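Local coordinates for protein glycerol dehydratase (Clostridium butyricum, PDB 1R9D) that probably acts as a B12-independent glycyl radical lyase that dehydrates glycerol, and is captured here with glycerol bound, at residues D231-D235 against A236-A240; G170-R174 against V175-G179. All blocks are in the same frame, centred on the assembly; numbering follows the deposited sequence.

Contact 1 (D231-D235 against A236-A240); sequences DNTSD and AKRKA
With its CG anti to the backbone N (chi1 -174°), Asp235 swings its carboxylate forward over the first turn of helix 236-252, where OD1 accepts a hydrogen bond from Arg238 N at 2.8 Å. The N-H points almost straight at the oxygen, at 167°, and meets OD1 on its anti side, 17° out of the carboxylate plane. The bond serves one of the amides that a helix start presents before its own carbonyls can take them up. Lys237 N lies 2.8 Å from Asp235 OD1. A negative group here would probably be stabilised by the helix dipole and, in turn, inclined to stay ionised.

The backbone joins in one residue further on: Lys239 N donates to Asp235 O at 2.9 Å, closing the first regular helical turn. Beside that bond, Lys239 CB lies 3.2 Å from Asp235 O, and its extended chain runs back along the loop, bringing CD to 3.6 Å from Thr233 O. Its ammonium NZ stays 5.5 Å from Asp231 OD2, close enough for a weak attraction, probably, but not a salt bridge.

Thr233 supplies the apolar part. Its methyl CG2 reaches over the turn to Arg238 CB, 4.1 Å away, while OG1 is turned back to bond Ile229 O at the end of the preceding helix. One threonine therefore touches both helices that the loop connects. Arg238 CG also lies against that methyl; from there the chain, bent at chi2, leads away, and NH1 meets Glu241 in a salt bridge and the carbonyl of Glu70.

All of this lies at the protein surface, and the whole is a textbook aspartate N-cap, starting helix 236-252 after the short loop that follows helix 197-230.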
ATOM      1  N   ASP A 231      25.602   8.572 -41.923  1.00 42.09           N
ATOM      2  CA  ASP A 231      25.257   9.134 -43.223  1.00 43.54           C
ATOM      3  C   ASP A 231      25.781  10.558 -43.376  1.00 43.74           C
ATOM      4  O   ASP A 231      25.817  11.098 -44.484  1.00 44.32           O
ATOM      5  CB  ASP A 231      23.740   9.105 -43.418  1.00 44.67           C
ATOM      6  CG  ASP A 231      23.206   7.697 -43.633  1.00 46.06           C
ATOM      7  OD1 ASP A 231      21.970   7.516 -43.593  1.00 47.81           O
ATOM      8  OD2 ASP A 231      24.017   6.770 -43.855  1.00 46.46           O
ATOM      9  N   ASN A 232      26.196  11.158 -42.264  1.00 42.95           N
ATOM     10  CA  ASN A 232      26.725  12.518 -42.275  1.00 42.45           C
ATOM     11  C   ASN A 232      28.189  12.526 -41.834  1.00 41.65           C
ATOM     12  O   ASN A 232      28.665  13.490 -41.237  1.00 41.62           O
ATOM     13  CB  ASN A 232      25.881  13.410 -41.357  1.00 43.28           C
ATOM     14  CG  ASN A 232      26.318  14.865 -41.382  1.00 44.04           C
ATOM     15  OD1 ASN A 232      26.651  15.409 -42.436  1.00 45.50           O
ATOM     16  ND2 ASN A 232      26.302  15.507 -40.221  1.00 44.63           N
ATOM     17  N   THR A 233      28.902  11.447 -42.148  1.00 41.45           N
ATOM     18  CA  THR A 233      30.313  11.309 -41.787  1.00 41.37           C
ATOM     19  C   THR A 233      31.183  11.080 -43.028  1.00 42.17           C
ATOM     20  O   THR A 233      30.981  10.113 -43.763  1.00 42.04           O
ATOM     21  CB  THR A 233      30.519  10.120 -40.812  1.00 40.98           C
ATOM     22  OG1 THR A 233      29.741  10.334 -39.626  1.00 39.84           O
ATOM     23  CG2 THR A 233      31.986   9.989 -40.427  1.00 40.49           C
ATOM     24  N   SER A 234      32.154  11.965 -43.249  1.00 42.87           N
ATOM     25  CA  SER A 234      33.044  11.852 -44.406  1.00 43.65           C
ATOM     26  C   SER A 234      34.058  10.721 -44.260  1.00 43.84           C
ATOM     27  O   SER A 234      34.232   9.908 -45.171  1.00 44.48           O
ATOM     28  CB  SER A 234      33.795  13.170 -44.633  1.00 43.93           C
ATOM     29  OG  SER A 234      32.901  14.233 -44.916  1.00 45.32           O
ATOM     30  N   ASP A 235      34.724  10.671 -43.112  1.00 43.44           N
ATOM     31  CA  ASP A 235      35.732   9.649 -42.853  1.00 43.26           C
ATOM     32  C   ASP A 235      35.202   8.224 -42.999  1.00 42.39           C
ATOM     33  O   ASP A 235      34.312   7.795 -42.265  1.00 41.97           O
ATOM     34  CB  ASP A 235      36.323   9.847 -41.458  1.00 44.67           C
ATOM     35  CG  ASP A 235      37.481   8.916 -41.186  1.00 46.33           C
ATOM     36  OD1 ASP A 235      37.234   7.725 -40.895  1.00 47.02           O
ATOM     37  OD2 ASP A 235      38.639   9.374 -41.279  1.00 47.35           O
ATOM     38  N   ALA A 236      35.772   7.494 -43.950  1.00 41.21           N
ATOM     39  CA  ALA A 236      35.366   6.122 -44.220  1.00 40.66           C
ATOM     40  C   ALA A 236      35.488   5.194 -43.011  1.00 40.44           C
ATOM     41  O   ALA A 236      34.616   4.361 -42.776  1.00 40.77           O
ATOM     42  CB  ALA A 236      36.174   5.566 -45.380  1.00 40.39           C
ATOM     43  N   LYS A 237      36.567   5.331 -42.250  1.00 39.97           N
ATOM     44  CA  LYS A 237      36.769   4.474 -41.089  1.00 39.75           C
ATOM     45  C   LYS A 237      35.693   4.684 -40.024  1.00 38.84           C
ATOM     46  O   LYS A 237      35.072   3.725 -39.563  1.00 39.09           O
ATOM     47  CB  LYS A 237      38.155   4.717 -40.482  1.00 40.65           C
ATOM     48  CG  LYS A 237      38.483   3.773 -39.333  1.00 41.83           C
ATOM     49  CD  LYS A 237      39.889   3.992 -38.803  1.00 42.73           C
ATOM     50  CE  LYS A 237      40.195   3.018 -37.674  1.00 44.34           C
ATOM     51  NZ  LYS A 237      41.597   3.149 -37.187  1.00 46.33           N
ATOM     52  N   ARG A 238      35.475   5.937 -39.639  1.00 38.12           N
ATOM     53  CA  ARG A 238      34.477   6.261 -38.629  1.00 37.05           C
ATOM     54  C   ARG A 238      33.068   5.947 -39.128  1.00 37.15           C
ATOM     55  O   ARG A 238      32.211   5.505 -38.361  1.00 36.00           O
ATOM     56  CB  ARG A 238      34.591   7.741 -38.236  1.00 36.65           C
ATOM     57  CG  ARG A 238      33.648   8.180 -37.120  1.00 36.88           C
ATOM     58  CD  ARG A 238      33.754   7.263 -35.903  1.00 36.55           C
ATOM     59  NE  ARG A 238      32.856   7.667 -34.823  1.00 36.31           N
ATOM     60  CZ  ARG A 238      32.556   6.898 -33.780  1.00 35.94           C
ATOM     61  NH1 ARG A 238      33.080   5.685 -33.676  1.00 35.88           N
ATOM     62  NH2 ARG A 238      31.735   7.344 -32.840  1.00 36.05           N
ATOM     63  N   LYS A 239      32.830   6.174 -40.416  1.00 36.45           N
ATOM     64  CA  LYS A 239      31.524   5.896 -40.994  1.00 36.64           C
ATOM     65  C   LYS A 239      31.210   4.411 -40.828  1.00 35.79           C
ATOM     66  O   LYS A 239      30.083   4.038 -40.495  1.00 36.43           O
ATOM     67  CB  LYS A 239      31.510   6.279 -42.480  1.00 37.68           C
ATOM     68  CG  LYS A 239      30.140   6.224 -43.121  1.00 39.00           C
ATOM     69  CD  LYS A 239      30.188   6.731 -44.559  1.00 40.72           C
ATOM     70  CE  LYS A 239      28.796   6.793 -45.160  1.00 42.06           C
ATOM     71  NZ  LYS A 239      28.822   7.284 -46.563  1.00 43.99           N
ATOM     72  N   ALA A 240      32.215   3.566 -41.043  1.00 35.24           N
ATOM     73  CA  ALA A 240      32.043   2.125 -40.906  1.00 35.30           C
ATOM     74  C   ALA A 240      31.785   1.760 -39.444  1.00 35.45           C
ATOM     75  O   ALA A 240      31.019   0.841 -39.150  1.00 35.53           O
ATOM     76  CB  ALA A 240      33.280   1.398 -41.414  1.00 35.74           C
TER

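Contact 2 (G170-R174 against V175-G179)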
ATOM      1  N   GLY A 170      24.686 -11.561 -16.398  1.00 27.63           N
ATOM      2  CA  GLY A 170      24.897 -12.755 -17.196  1.00 27.10           C
ATOM      3  C   GLY A 170      23.636 -13.314 -17.824  1.00 28.75           C
ATOM      4  O   GLY A 170      23.658 -13.778 -18.963  1.00 28.83           O
ATOM      5  N   LYS A 171      22.533 -13.268 -17.086  1.00 28.49           N
ATOM      6  CA  LYS A 171      21.267 -13.785 -17.589  1.00 29.45           C
ATOM      7  C   LYS A 171      20.727 -12.951 -18.740  1.00 29.23           C
ATOM      8  O   LYS A 171      20.315 -13.497 -19.762  1.00 30.65           O
ATOM      9  CB  LYS A 171      20.225 -13.827 -16.471  1.00 29.73           C
ATOM     10  CG  LYS A 171      18.870 -14.364 -16.909  1.00 31.97           C
ATOM     11  CD  LYS A 171      17.891 -14.378 -15.741  1.00 33.64           C
ATOM     12  CE  LYS A 171      16.540 -14.948 -16.141  1.00 35.12           C
ATOM     13  NZ  LYS A 171      15.585 -14.928 -14.991  1.00 35.57           N
ATOM     14  N   VAL A 172      20.716 -11.633 -18.573  1.00 29.20           N
ATOM     15  CA  VAL A 172      20.208 -10.751 -19.615  1.00 29.62           C
ATOM     16  C   VAL A 172      21.088 -10.794 -20.865  1.00 29.73           C
ATOM     17  O   VAL A 172      20.588 -10.683 -21.983  1.00 28.61           O
ATOM     18  CB  VAL A 172      20.097  -9.295 -19.119  1.00 29.13           C
ATOM     19  CG1 VAL A 172      19.491  -8.422 -20.217  1.00 29.90           C
ATOM     20  CG2 VAL A 172      19.233  -9.238 -17.864  1.00 29.88           C
ATOM     21  N   LEU A 173      22.395 -10.951 -20.680  1.00 29.69           N
ATOM     22  CA  LEU A 173      23.301 -11.028 -21.824  1.00 30.06           C
ATOM     23  C   LEU A 173      22.952 -12.257 -22.651  1.00 30.49           C
ATOM     24  O   LEU A 173      23.064 -12.248 -23.879  1.00 30.81           O
ATOM     25  CB  LEU A 173      24.764 -11.121 -21.359  1.00 29.98           C
ATOM     26  CG  LEU A 173      25.417  -9.822 -20.881  1.00 30.94           C
ATOM     27  CD1 LEU A 173      26.784 -10.116 -20.279  1.00 31.30           C
ATOM     28  CD2 LEU A 173      25.554  -8.862 -22.052  1.00 31.30           C
ATOM     29  N   ARG A 174      22.513 -13.313 -21.975  1.00 30.26           N
ATOM     30  CA  ARG A 174      22.161 -14.553 -22.653  1.00 31.50           C
ATOM     31  C   ARG A 174      20.793 -14.537 -23.337  1.00 31.87           C
ATOM     32  O   ARG A 174      20.676 -14.925 -24.500  1.00 30.94           O
ATOM     33  CB  ARG A 174      22.204 -15.730 -21.672  1.00 32.82           C
ATOM     34  CG  ARG A 174      21.945 -17.075 -22.330  1.00 35.10           C
ATOM     35  CD  ARG A 174      21.953 -18.228 -21.340  1.00 36.67           C
ATOM     36  NE  ARG A 174      20.730 -18.304 -20.548  1.00 38.74           N
ATOM     37  CZ  ARG A 174      20.653 -18.014 -19.251  1.00 39.85           C
ATOM     38  NH1 ARG A 174      21.734 -17.621 -18.590  1.00 40.17           N
ATOM     39  NH2 ARG A 174      19.496 -18.132 -18.611  1.00 40.27           N
ATOM     40  N   VAL A 175      19.767 -14.080 -22.623  1.00 30.95           N
ATOM     41  CA  VAL A 175      18.407 -14.082 -23.159  1.00 30.76           C
ATOM     42  C   VAL A 175      17.879 -12.760 -23.697  1.00 30.52           C
ATOM     43  O   VAL A 175      16.829 -12.727 -24.344  1.00 30.92           O
ATOM     44  CB  VAL A 175      17.410 -14.600 -22.101  1.00 30.14           C
ATOM     45  CG1 VAL A 175      17.867 -15.958 -21.586  1.00 30.83           C
ATOM     46  CG2 VAL A 175      17.297 -13.603 -20.958  1.00 29.72           C
ATOM     47  N   GLY A 176      18.589 -11.671 -23.423  1.00 30.40           N
ATOM     48  CA  GLY A 176      18.155 -10.371 -23.901  1.00 30.01           C
ATOM     49  C   GLY A 176      16.884  -9.879 -23.239  1.00 30.40           C
ATOM     50  O   GLY A 176      16.249 -10.605 -22.470  1.00 30.78           O
ATOM     51  N   PHE A 177      16.511  -8.638 -23.527  1.00 30.08           N
ATOM     52  CA  PHE A 177      15.305  -8.068 -22.952  1.00 30.55           C
ATOM     53  C   PHE A 177      14.073  -8.861 -23.381  1.00 31.28           C
ATOM     54  O   PHE A 177      13.069  -8.882 -22.673  1.00 30.67           O
ATOM     55  CB  PHE A 177      15.172  -6.596 -23.349  1.00 31.30           C
ATOM     56  CG  PHE A 177      16.252  -5.714 -22.773  1.00 31.52           C
ATOM     57  CD1 PHE A 177      17.065  -4.950 -23.605  1.00 31.40           C
ATOM     58  CD2 PHE A 177      16.459  -5.655 -21.396  1.00 31.61           C
ATOM     59  CE1 PHE A 177      18.072  -4.141 -23.076  1.00 31.04           C
ATOM     60  CE2 PHE A 177      17.463  -4.847 -20.855  1.00 30.08           C
ATOM     61  CZ  PHE A 177      18.271  -4.089 -21.699  1.00 31.91           C
ATOM     62  N   ASN A 178      14.145  -9.520 -24.537  1.00 31.53           N
ATOM     63  CA  ASN A 178      13.014 -10.328 -24.994  1.00 32.64           C
ATOM     64  C   ASN A 178      12.856 -11.540 -24.081  1.00 31.47           C
ATOM     65  O   ASN A 178      11.737 -11.974 -23.795  1.00 31.70           O
ATOM     66  CB  ASN A 178      13.214 -10.834 -26.430  1.00 33.48           C
ATOM     67  CG  ASN A 178      13.133  -9.731 -27.464  1.00 34.90           C
ATOM     68  OD1 ASN A 178      12.397  -8.761 -27.303  1.00 36.87           O
ATOM     69  ND2 ASN A 178      13.877  -9.891 -28.551  1.00 36.95           N
ATOM     70  N   GLY A 179      13.986 -12.084 -23.634  1.00 31.17           N
ATOM     71  CA  GLY A 179      13.970 -13.253 -22.769  1.00 30.90           C
ATOM     72  C   GLY A 179      13.314 -12.985 -21.430  1.00 30.81           C
ATOM     73  O   GLY A 179      12.615 -13.842 -20.882  1.00 30.66           O
TER
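Val175 lays its CG1 methyl against the guanidinium end of Arg174, 3.8 Å from NE, the two side chains passing each other at a slant. This neighbourly overlap sits at the last regular turn before a kink in helix 169-190, a long helix that changes course: the short segments 170-174 and 175-179 point 75° apart.

Gly176 marks the break. Its phi of 68° lies outside the helical range, an excursion that a residue without a side chain makes easily. Up to this point the helical bonding holds: Val175 N donates to Lys171 O at 3.0 Å, nearly head-on, whereas Gly176 N, although only 2.7 Å from Val172 O, is tilted from the carbonyl plane and its bond is less straight. The amides of Phe177 and Asn178 then have no bond to the preceding turn, and Gly179 N makes weak bonds to Val175 O and Gly176 O as the helix resumes.

Across the kink, Val172 CG1 meets the Phe177 ring obliquely, 4.2 Å from CE2. Both residues also pack on Ile270 of helix 260-277, Phe177 reaches Ala215 and Ile216 of helix 197-230 as well, and Leu173 packs on Tyr291, Met292 and Tyr295 of helix 288-298. Backbone bonds of Leu173 with Ala257 and of Asn178 with Gly254 tie a nearby segment to the chain before and after the kink. The extended Lys171 chain carries NZ to a salt bridge with Glu183.

Val175 itself is tightly fitted: chi1 of -54° puts CG2 between its backbone N and carbonyl carbon, and that methyl comes within 3.2 Å of Lys171 O.

The two contacts illustrate two different events in helix building: contact 2 is a helix bent partway along, contact 1 a helix newly begun. Their centres lie 31 Å apart and their nearest atoms about 20 Å apart, so they do not touch. Helix 197-230 relates them: Phe177 of contact 2 packs on its middle, at Ala215 and Ile216, and its end passes into the loop of contact 1, where Thr233 bonds Ile229. Contact 2 is the more central, 26 Å from the centre of the chain against 40 Å for contact 1. Neither includes Gly763, the predicted glycyl radical site; the radical itself is not present in this structure.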